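Local coordinates for protein Cyp101j2 (PDB 5KYO) that is a cytochrome P450 monooxygenase that carries heme and probably hydroxylates the monoterpenoid 1,8-cineole, at residues A[316-321]-A[343-348]; A[73-78]-A[85-90]; A[187-192]-A[240-245]. One frame throughout, in Å; residues are numbered along the deposited sequence.

Interaction 1: residues A[316-321]-A[343-348]. With HEM (protoporphyrin IX containing Fe), chain G.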
loop_
_atom_site.group_PDB
_atom_site.type_symbol
_atom_site.label_atom_id
_atom_site.label_comp_id
_atom_site.label_asym_id
_atom_site.label_seq_id
_atom_site.Cartn_x
_atom_site.Cartn_y
_atom_site.Cartn_z
ATOM N N VAL A 316 5.479 -2.182 2.800
ATOM C CA VAL A 316 4.552 -3.299 2.682
ATOM C C VAL A 316 4.231 -3.718 1.233
ATOM O O VAL A 316 3.841 -4.866 0.984
ATOM C CB VAL A 316 3.207 -2.987 3.421
ATOM C CG1 VAL A 316 3.404 -3.043 4.933
ATOM C CG2 VAL A 316 2.616 -1.630 2.989
ATOM N N VAL A 317 4.411 -2.810 0.283
ATOM C CA VAL A 317 3.952 -3.067 -1.098
ATOM C C VAL A 317 5.003 -3.750 -1.988
ATOM O O VAL A 317 6.180 -3.364 -1.983
ATOM C CB VAL A 317 3.503 -1.772 -1.787
ATOM C CG1 VAL A 317 3.119 -2.041 -3.243
ATOM C CG2 VAL A 317 2.307 -1.158 -1.033
ATOM N N SER A 318 4.572 -4.798 -2.700
ATOM C CA SER A 318 5.363 -5.425 -3.759
ATOM C C SER A 318 4.645 -5.315 -5.107
ATOM O O SER A 318 3.702 -6.051 -5.411
ATOM C CB SER A 318 5.661 -6.894 -3.431
ATOM O OG SER A 318 6.356 -6.987 -2.198
ATOM N N SER A 319 5.116 -4.391 -5.921
ATOM C CA SER A 319 4.534 -4.183 -7.232
ATOM C C SER A 319 5.471 -4.832 -8.248
ATOM O O SER A 319 6.628 -5.138 -7.922
ATOM C CB SER A 319 4.332 -2.679 -7.490
ATOM O OG SER A 319 3.865 -2.414 -8.789
ATOM N N ALA A 320 4.975 -5.071 -9.457
ATOM C CA ALA A 320 5.784 -5.718 -10.486
ATOM C C ALA A 320 5.732 -4.900 -11.764
ATOM O O ALA A 320 5.041 -3.884 -11.816
ATOM C CB ALA A 320 5.305 -7.135 -10.728
ATOM N N ARG A 321 6.482 -5.329 -12.777
ATOM C CA ARG A 321 6.505 -4.662 -14.080
ATOM C C ARG A 321 6.591 -5.691 -15.220
ATOM O O ARG A 321 7.136 -6.781 -15.052
ATOM C CB ARG A 321 7.684 -3.685 -14.178
ATOM C CG ARG A 321 7.656 -2.502 -13.198
ATOM C CD ARG A 321 6.678 -1.425 -13.614
ATOM N NE ARG A 321 6.696 -0.298 -12.685
ATOM C CZ ARG A 321 6.030 -0.271 -11.532
ATOM N NH1 ARG A 321 5.287 -1.307 -11.165
ATOM N NH2 ARG A 321 6.100 0.791 -10.751
ATOM N N PRO A 343 9.989 -5.253 -5.176
ATOM C CA PRO A 343 9.351 -4.907 -3.900
ATOM C C PRO A 343 9.930 -3.670 -3.220
ATOM O O PRO A 343 11.149 -3.513 -3.095
ATOM C CB PRO A 343 9.593 -6.156 -3.039
ATOM C CG PRO A 343 9.847 -7.249 -4.034
ATOM C CD PRO A 343 10.605 -6.586 -5.131
ATOM N N THR A 344 9.044 -2.802 -2.747
ATOM C CA THR A 344 9.487 -1.673 -1.956
ATOM C C THR A 344 10.266 -2.191 -0.747
ATOM O O THR A 344 11.115 -1.495 -0.226
ATOM C CB THR A 344 8.313 -0.798 -1.481
ATOM O OG1 THR A 344 7.487 -1.558 -0.603
ATOM C CG2 THR A 344 7.457 -0.361 -2.675
ATOM N N VAL A 345 9.958 -3.420 -0.334
ATOM C CA VAL A 345 10.542 -4.058 0.850
ATOM C C VAL A 345 12.058 -4.197 0.764
ATOM O O VAL A 345 12.763 -3.933 1.740
ATOM C CB VAL A 345 9.943 -5.471 1.087
ATOM C CG1 VAL A 345 10.545 -6.119 2.340
ATOM C CG2 VAL A 345 8.430 -5.394 1.188
ATOM N N VAL A 346 12.562 -4.580 -0.409
ATOM C CA VAL A 346 13.995 -4.850 -0.555
ATOM C C VAL A 346 14.811 -3.563 -0.637
ATOM O O VAL A 346 16.037 -3.596 -0.550
ATOM C CB VAL A 346 14.281 -5.741 -1.787
ATOM C CG1 VAL A 346 13.384 -6.961 -1.746
ATOM C CG2 VAL A 346 14.064 -4.986 -3.070
ATOM N N VAL A 347 14.128 -2.431 -0.750
ATOM C CA VAL A 347 14.803 -1.139 -0.828
ATOM C C VAL A 347 15.321 -0.684 0.546
ATOM O O VAL A 347 16.536 -0.639 0.768
ATOM C CB VAL A 347 13.870 -0.057 -1.432
ATOM C CG1 VAL A 347 14.504 1.317 -1.330
ATOM C CG2 VAL A 347 13.564 -0.393 -2.880
ATOM N N ALA A 348 14.420 -0.383 1.477
ATOM C CA ALA A 348 14.847 0.118 2.788
ATOM C C ALA A 348 15.503 -0.957 3.647
ATOM O O ALA A 348 16.207 -0.635 4.600
ATOM C CB ALA A 348 13.655 0.731 3.546
HETATM C CHA HEM G . 0.467 3.978 -5.756
HETATM C CHB HEM G . 1.958 2.448 -1.396
HETATM C CHC HEM G . -1.744 4.873 0.678
HETATM C CHD HEM G . -3.694 5.553 -3.685
HETATM C C1A HEM G . 1.248 3.402 -4.783
HETATM C C2A HEM G . 2.524 2.721 -4.968
HETATM C C3A HEM G . 2.922 2.284 -3.753
HETATM C C4A HEM G . 1.932 2.685 -2.764
HETATM C CMA HEM G . 4.236 1.520 -3.452
HETATM C CAA HEM G . 3.312 2.512 -6.292
HETATM C CBA HEM G . 2.784 1.336 -7.109
HETATM C CGA HEM G . 3.651 1.110 -8.325
HETATM O O1A HEM G . 4.869 0.812 -8.164
HETATM O O2A HEM G . 3.134 1.211 -9.468
HETATM C C1B HEM G . 1.111 3.020 -0.454
HETATM C C2B HEM G . 1.274 2.977 0.997
HETATM C C3B HEM G . 0.243 3.640 1.560
HETATM C C4B HEM G . -0.596 4.126 0.493
HETATM C CMB HEM G . 2.431 2.281 1.761
HETATM C CAB HEM G . -0.089 3.914 3.057
HETATM C CBB HEM G . 0.687 3.617 4.103
HETATM C C1C HEM G . -2.576 5.299 -0.326
HETATM C C2C HEM G . -3.759 6.121 -0.159
HETATM C C3C HEM G . -4.305 6.296 -1.372
HETATM C C4C HEM G . -3.467 5.608 -2.336
HETATM C CMC HEM G . -4.247 6.631 1.214
HETATM C CAC HEM G . -5.559 7.073 -1.804
HETATM C CBC HEM G . -6.279 7.880 -1.023
HETATM C C1D HEM G . -2.789 5.165 -4.647
HETATM C C2D HEM G . -3.028 5.170 -6.080
HETATM C C3D HEM G . -1.730 4.701 -6.694
HETATM C C4D HEM G . -0.828 4.433 -5.606
HETATM C CMD HEM G . -4.275 5.575 -6.914
HETATM C CAD HEM G . -1.463 4.523 -8.205
HETATM C CBD HEM G . -0.587 5.653 -8.747
HETATM C CGD HEM G . -0.363 5.420 -10.230
HETATM O O1D HEM G . -0.554 6.354 -11.048
HETATM O O2D HEM G . -0.009 4.266 -10.587
HETATM N NA HEM G . 0.929 3.362 -3.427
HETATM N NB HEM G . -0.045 3.729 -0.709
HETATM N NC HEM G . -2.420 5.015 -1.662
HETATM N ND HEM G . -1.496 4.717 -4.417
HETATM FE FE HEM G . -0.662 4.349 -2.559
HETATM O O HOH W 1 5.444 -0.057 0.816
#

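Interaction 2: residues A[73-78]-A[85-90]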
loop_
_atom_site.group_PDB
_atom_site.type_symbol
_atom_site.label_atom_id
_atom_site.label_comp_id
_atom_site.label_asym_id
_atom_site.label_seq_id
_atom_site.Cartn_x
_atom_site.Cartn_y
_atom_site.Cartn_z
ATOM N N PRO A 73 21.452 -10.542 -7.549
ATOM C CA PRO A 73 20.478 -9.469 -7.318
ATOM C C PRO A 73 19.144 -9.731 -8.018
ATOM O O PRO A 73 18.102 -9.259 -7.563
ATOM C CB PRO A 73 21.165 -8.240 -7.916
ATOM C CG PRO A 73 22.610 -8.539 -7.821
ATOM C CD PRO A 73 22.731 -10.015 -8.054
ATOM N N LEU A 74 19.179 -10.470 -9.122
ATOM C CA LEU A 74 17.959 -10.781 -9.851
ATOM C C LEU A 74 17.781 -12.281 -9.912
ATOM O O LEU A 74 18.540 -12.970 -10.587
ATOM C CB LEU A 74 17.996 -10.185 -11.265
ATOM C CG LEU A 74 16.683 -10.215 -12.061
ATOM C CD1 LEU A 74 15.756 -9.095 -11.617
ATOM C CD2 LEU A 74 16.914 -10.130 -13.567
ATOM N N MET A 75 16.781 -12.789 -9.203
ATOM C CA MET A 75 16.483 -14.220 -9.213
ATOM C C MET A 75 15.164 -14.485 -9.936
ATOM O O MET A 75 14.456 -13.548 -10.317
ATOM C CB MET A 75 16.423 -14.777 -7.779
ATOM C CG MET A 75 17.725 -14.650 -6.998
ATOM S SD MET A 75 19.032 -15.743 -7.635
ATOM C CE MET A 75 18.469 -17.302 -6.978
ATOM N N TRP A 76 14.834 -15.765 -10.106
ATOM C CA TRP A 76 13.641 -16.180 -10.838
ATOM C C TRP A 76 12.956 -17.317 -10.093
ATOM O O TRP A 76 13.615 -18.242 -9.615
ATOM C CB TRP A 76 14.007 -16.615 -12.262
ATOM C CG TRP A 76 12.845 -16.978 -13.137
ATOM C CD1 TRP A 76 12.201 -16.161 -14.026
ATOM C CD2 TRP A 76 12.201 -18.257 -13.231
ATOM N NE1 TRP A 76 11.191 -16.847 -14.650
ATOM C CE2 TRP A 76 11.168 -18.135 -14.181
ATOM C CE3 TRP A 76 12.391 -19.489 -12.597
ATOM C CZ2 TRP A 76 10.328 -19.195 -14.513
ATOM C CZ3 TRP A 76 11.555 -20.543 -12.924
ATOM C CH2 TRP A 76 10.541 -20.393 -13.883
ATOM N N THR A 77 11.635 -17.231 -9.979
ATOM C CA THR A 77 10.844 -18.207 -9.228
ATOM C C THR A 77 9.808 -18.847 -10.146
ATOM O O THR A 77 9.184 -18.161 -10.955
ATOM C CB THR A 77 10.131 -17.555 -7.996
ATOM O OG1 THR A 77 9.249 -18.500 -7.362
ATOM C CG2 THR A 77 9.332 -16.325 -8.424
ATOM N N PRO A 78 9.623 -20.170 -10.027
ATOM C CA PRO A 78 8.612 -20.870 -10.832
ATOM C C PRO A 78 7.175 -20.585 -10.394
ATOM O O PRO A 78 6.246 -20.907 -11.132
ATOM C CB PRO A 78 8.950 -22.348 -10.604
ATOM C CG PRO A 78 9.586 -22.374 -9.249
ATOM C CD PRO A 78 10.396 -21.101 -9.181
ATOM N N VAL A 85 12.636 -11.559 -9.747
ATOM C CA VAL A 85 12.500 -10.742 -8.545
ATOM C C VAL A 85 13.771 -9.929 -8.294
ATOM O O VAL A 85 14.869 -10.488 -8.168
ATOM C CB VAL A 85 12.192 -11.596 -7.290
ATOM C CG1 VAL A 85 11.892 -10.685 -6.091
ATOM C CG2 VAL A 85 11.031 -12.551 -7.528
ATOM N N ALA A 86 13.623 -8.609 -8.233
ATOM C CA ALA A 86 14.739 -7.737 -7.883
ATOM C C ALA A 86 14.950 -7.774 -6.371
ATOM O O ALA A 86 14.033 -7.449 -5.592
ATOM C CB ALA A 86 14.498 -6.327 -8.352
ATOM N N LEU A 87 16.155 -8.181 -5.967
ATOM C CA LEU A 87 16.455 -8.426 -4.557
ATOM C C LEU A 87 17.494 -7.479 -3.955
ATOM O O LEU A 87 17.986 -7.708 -2.840
ATOM C CB LEU A 87 16.915 -9.872 -4.381
ATOM C CG LEU A 87 15.787 -10.885 -4.609
ATOM C CD1 LEU A 87 16.286 -12.297 -4.484
ATOM C CD2 LEU A 87 14.647 -10.648 -3.626
ATOM N N ARG A 88 17.838 -6.427 -4.684
ATOM C CA ARG A 88 18.697 -5.371 -4.144
ATOM C C ARG A 88 18.028 -4.011 -4.313
ATOM O O ARG A 88 17.150 -3.844 -5.169
ATOM C CB ARG A 88 20.070 -5.371 -4.821
ATOM C CG ARG A 88 20.870 -6.649 -4.637
ATOM C CD ARG A 88 21.351 -6.830 -3.205
ATOM N NE ARG A 88 22.158 -8.042 -3.063
ATOM C CZ ARG A 88 21.659 -9.257 -2.859
ATOM N NH1 ARG A 88 20.348 -9.438 -2.764
ATOM N NH2 ARG A 88 22.473 -10.296 -2.745
ATOM N N SER A 89 18.452 -3.037 -3.510
ATOM C CA SER A 89 17.771 -1.739 -3.462
ATOM C C SER A 89 17.819 -0.987 -4.793
ATOM O O SER A 89 16.781 -0.662 -5.377
ATOM C CB SER A 89 18.371 -0.862 -2.361
ATOM O OG SER A 89 17.866 0.464 -2.437
ATOM N N ASP A 90 19.029 -0.710 -5.268
ATOM C CA ASP A 90 19.203 0.087 -6.479
ATOM C C ASP A 90 18.486 -0.555 -7.662
ATOM O O ASP A 90 17.878 0.127 -8.482
ATOM C CB ASP A 90 20.692 0.272 -6.784
ATOM C CG ASP A 90 21.389 1.144 -5.758
ATOM O OD1 ASP A 90 21.200 2.377 -5.798
ATOM O OD2 ASP A 90 22.118 0.596 -4.906
#

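Interaction 3: residues A[187-192]-A[240-245]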
loop_
_atom_site.group_PDB
_atom_site.type_symbol
_atom_site.label_atom_id
_atom_site.label_comp_id
_atom_site.label_asym_id
_atom_site.label_seq_id
_atom_site.Cartn_x
_atom_site.Cartn_y
_atom_site.Cartn_z
ATOM N N ARG A 187 -15.654 10.478 2.400
ATOM C CA ARG A 187 -15.729 11.911 2.684
ATOM C C ARG A 187 -14.961 12.697 1.610
ATOM O O ARG A 187 -15.293 13.843 1.294
ATOM C CB ARG A 187 -15.179 12.210 4.088
ATOM C CG ARG A 187 -16.124 11.832 5.223
ATOM C CD ARG A 187 -17.422 12.641 5.154
ATOM N NE ARG A 187 -18.437 12.156 6.092
ATOM C CZ ARG A 187 -18.497 12.492 7.380
ATOM N NH1 ARG A 187 -17.600 13.323 7.898
ATOM N NH2 ARG A 187 -19.461 12.003 8.155
ATOM N N ILE A 188 -13.934 12.071 1.045
ATOM C CA ILE A 188 -13.132 12.700 0.004
ATOM C C ILE A 188 -13.984 12.898 -1.264
ATOM O O ILE A 188 -13.969 13.971 -1.899
ATOM C CB ILE A 188 -11.881 11.858 -0.305
ATOM C CG1 ILE A 188 -10.841 12.082 0.818
ATOM C CG2 ILE A 188 -11.306 12.213 -1.712
ATOM C CD1 ILE A 188 -9.729 11.053 0.856
ATOM N N VAL A 189 -14.756 11.869 -1.597
ATOM C CA VAL A 189 -15.599 11.927 -2.781
ATOM C C VAL A 189 -17.060 12.301 -2.453
ATOM O O VAL A 189 -17.900 12.357 -3.355
ATOM C CB VAL A 189 -15.546 10.589 -3.540
ATOM C CG1 VAL A 189 -14.122 10.293 -4.000
ATOM C CG2 VAL A 189 -16.040 9.478 -2.676
ATOM N N ASP A 190 -17.339 12.580 -1.172
ATOM C CA ASP A 190 -18.667 13.012 -0.675
ATOM C C ASP A 190 -19.820 12.069 -1.053
ATOM O O ASP A 190 -20.726 12.412 -1.824
ATOM C CB ASP A 190 -19.005 14.422 -1.162
ATOM C CG ASP A 190 -20.272 14.973 -0.524
ATOM O OD1 ASP A 190 -20.675 14.473 0.550
ATOM O OD2 ASP A 190 -20.872 15.900 -1.103
ATOM N N LEU A 191 -19.781 10.878 -0.489
ATOM C CA LEU A 191 -20.852 9.912 -0.643
ATOM C C LEU A 191 -21.571 9.758 0.684
ATOM O O LEU A 191 -20.940 9.864 1.739
ATOM C CB LEU A 191 -20.294 8.572 -1.118
ATOM C CG LEU A 191 -19.510 8.635 -2.432
ATOM C CD1 LEU A 191 -18.774 7.319 -2.670
ATOM C CD2 LEU A 191 -20.411 8.958 -3.637
ATOM N N PRO A 192 -22.881 9.471 0.647
ATOM C CA PRO A 192 -23.658 9.356 1.896
ATOM C C PRO A 192 -23.155 8.223 2.826
ATOM O O PRO A 192 -22.898 7.120 2.346
ATOM C CB PRO A 192 -25.079 9.076 1.403
ATOM C CG PRO A 192 -24.932 8.568 0.015
ATOM C CD PRO A 192 -23.683 9.171 -0.555
ATOM N N ASP A 240 -16.078 18.325 -3.871
ATOM C CA ASP A 240 -15.511 17.003 -3.643
ATOM C C ASP A 240 -14.600 16.567 -4.782
ATOM O O ASP A 240 -14.531 17.224 -5.818
ATOM C CB ASP A 240 -16.643 16.001 -3.491
ATOM C CG ASP A 240 -17.510 15.945 -4.737
ATOM O OD1 ASP A 240 -18.422 16.788 -4.868
ATOM O OD2 ASP A 240 -17.245 15.084 -5.592
ATOM N N MET A 241 -13.940 15.423 -4.618
ATOM C CA MET A 241 -12.940 15.005 -5.596
ATOM C C MET A 241 -13.533 14.596 -6.956
ATOM O O MET A 241 -12.903 14.804 -7.997
ATOM C CB MET A 241 -12.092 13.861 -5.029
ATOM C CG MET A 241 -10.919 13.499 -5.927
ATOM S SD MET A 241 -9.910 12.174 -5.244
ATOM C CE MET A 241 -8.836 11.795 -6.624
ATOM N N ILE A 242 -14.719 14.007 -6.956
ATOM C CA ILE A 242 -15.395 13.703 -8.222
ATOM C C ILE A 242 -15.695 14.984 -9.017
ATOM O O ILE A 242 -15.409 15.070 -10.226
ATOM C CB ILE A 242 -16.712 12.918 -7.999
ATOM C CG1 ILE A 242 -16.400 11.510 -7.498
ATOM C CG2 ILE A 242 -17.505 12.824 -9.314
ATOM C CD1 ILE A 242 -17.603 10.584 -7.384
ATOM N N SER A 243 -16.263 15.981 -8.342
ATOM C CA SER A 243 -16.530 17.262 -8.993
ATOM C C SER A 243 -15.241 17.889 -9.531
ATOM O O SER A 243 -15.244 18.472 -10.609
ATOM C CB SER A 243 -17.221 18.231 -8.034
ATOM O OG SER A 243 -18.491 17.748 -7.642
ATOM N N ARG A 244 -14.136 17.747 -8.796
ATOM C CA ARG A 244 -12.873 18.368 -9.190
ATOM C C ARG A 244 -12.309 17.688 -10.405
ATOM O O ARG A 244 -11.778 18.338 -11.312
ATOM C CB ARG A 244 -11.856 18.324 -8.036
ATOM C CG ARG A 244 -12.273 19.156 -6.837
ATOM C CD ARG A 244 -11.119 19.382 -5.864
ATOM N NE ARG A 244 -10.464 18.136 -5.436
ATOM C CZ ARG A 244 -10.764 17.480 -4.316
ATOM N NH1 ARG A 244 -11.719 17.931 -3.511
ATOM N NH2 ARG A 244 -10.120 16.365 -4.004
ATOM N N MET A 245 -12.433 16.369 -10.442
ATOM C CA MET A 245 -11.947 15.616 -11.587
ATOM C C MET A 245 -12.788 15.897 -12.833
ATOM O O MET A 245 -12.252 16.006 -13.937
ATOM C CB MET A 245 -11.929 14.123 -11.264
ATOM C CG MET A 245 -10.788 13.758 -10.334
ATOM S SD MET A 245 -10.750 12.014 -9.900
ATOM C CE MET A 245 -12.413 11.759 -9.278
HETATM O O HOH W 2 -11.777 15.873 -1.467
HETATM O O HOH W 3 -20.339 17.161 -3.399
#

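Interaction 1: residues A[316-321]-A[343-348]
On the heme-pocket wall of this P450, Val317 meets Thr344 where the chain entering strand 318-323 passes the start of the short helix 344-348, which probably corresponds to the K' helix of the family. One carbonyl oxygen takes two bonds here. Thr344 OG1 donates to Val317 O at 2.6 Å, in the carbonyl plane and on a lone pair, while Thr344 N reaches the same oxygen at 3.0 Å, nearly along the C=O axis. With chi1 at 64°, OG1 is lodged between the backbone N and carbonyl carbon of Thr344, a placing that brings it and the amide N to the same acceptor. A water then ties the hydroxyl back to the other segment: it donates to Thr344 OG1 and accepts from Val316 N, each at 2.9 Å. Next to this knot, Ser318 OG lies against Pro343 CB at 3.4 Å, and Trp63 of helix 59-69 packs on both residues.

Methyl groups from both segments line the porphyrin edge. Val317 CG2 comes within 3.6 Å of HEM CHB, and Thr344 CG2 within 3.8 Å of HEM CMA. Farther along the strand, Arg321 NH2 meets the propionate oxygen HEM O1A at 2.9 Å, almost straight at 173° and at the edge of the guanidinium. The group's rotation is fixed by NH1, which donates to Ser319 OG and Ala320 O, both close to its plane, while NH2 also bonds Met96 O. The chemistry implies apolar packing against one porphyrin edge, beside a propionate whose negative charge Arg321 probably stabilises.

Interaction 2: residues A[73-78]-A[85-90]
Met75 and Val85 face each other as an antiparallel hydrogen-bonded pair, each the donor and acceptor of the other: Val85 N reaches Met75 O at 2.8 Å, and Met75 N reaches Val85 O at 3.2 Å. One step on, Leu74 and Ala86 form a non-hydrogen-bonded pair, with Leu74 CA lying 3.5 Å from Val85 O in a CA-H...O contact. The ladder finishes with Leu87 N donating to Pro73 O at 2.7 Å.

Side chains meet on both faces of the ladder. On the Met75 and Val85 face, Met75 CG rests 3.7 Å from Leu87 CD1; its chain bends at chi2 and chi3, carrying the sulfur away from the partner strand. On the other face Leu74 CD1 sits over the Val85-Ala86 peptide, 3.8 Å from Val85 O. At the open end of the hairpin the Pro73 ring, through CB, meets the aliphatic Arg88 CG at 3.7 Å. Arg88 then folds back at chi2 (-70°), letting NH1 bond Leu87 O with that oxygen in the guanidinium plane.

Farther out, Leu91 of helix 89-97 packs on Pro73, Leu74 and Ala86, and Phe45 lies against Met75 and Val85. Thr77 OG1 bonds to Phe47 O, while Ala86 pairs through its backbone with Met341. This is the 74-77/83-86 hairpin, which supplies two strands of the mixed sheet of the P450 fold, strand 74-77 being outermost. Chemically, hydrogen bonds between the two backbones fix the alignment of the strands, and apolar carbons, including the stem of an arginine, pack alongside them.

Interaction 3: residues A[187-192]-A[240-245]
Asp240 has chi1 near 60°, which tucks CG between its own backbone N and carbonyl carbon, whereas Asp190 across from it swings CG anti to the backbone N (-172°). Asp190 CB and Asp240 CB touch at 3.7 Å. The two carboxylates end up as neighbours, with Asp190 OD2 4.6 Å from Asp240 OD1. A water sits between these oxygens, although its distance to Asp240 OD1 is so short that the details are doubtful. The like charges are probably eased by Arg233 of helix 215-235, which makes a salt bridge to Asp240 and also bonds Val189 O and Asp190 O.

The Asp240 torsion has a second result: it turns the carboxylate back over the first turn of its helix. Asp240 is the N-cap of helix 241-246, its OD2 accepting from Ser243 N at 3.1 Å and its OD1 from Ser243 OG at 2.9 Å, both from above the carboxylate plane. Helix 241-246 starts against the end of helix 181-188; in P450 terms these are probably the H and E helices. Asp190, with positive phi, is where the chain leaves the latter.

Met241 N, in the first turn of the capped helix, donates to Ile188 O at 3.1 Å (161°). The same carbonyl receives a water that also accepts from Arg244 NH1, whose guanidinium lies with one face over Met241 CA. Beside these polar bonds, Ile188 and Met241 run side by side in the same direction, Ile188 CG2 being 3.8 Å from Met241 CB. Val189 CB lies against Ile242 CG1, 4.2 Å away. The Ile188 side chain also comes within about 5 Å of the heme, nearest atom to nearest atom.

How the interactions relate
Along the chain interaction 2 comes first, then interaction 3, then interaction 1. Interactions 1 and 2 share one mixed sheet: strand 83-86 runs beside strand 339-343, which pairs with strand 318-323. Their centres lie about 11 Å apart and they touch, Val346 CG2 resting 3.5 Å from Ala86 O. The hairpin thus joins the same sheet as the strand that carries the propionate-binding arginine. Interaction 3 belongs to the helical part, its centre about 30 Å from that of interaction 1 and about 40 Å from that of interaction 2, on the opposite side of the chain's centre from the latter. The heme lies between interactions 1 and 3, approached by residues of both.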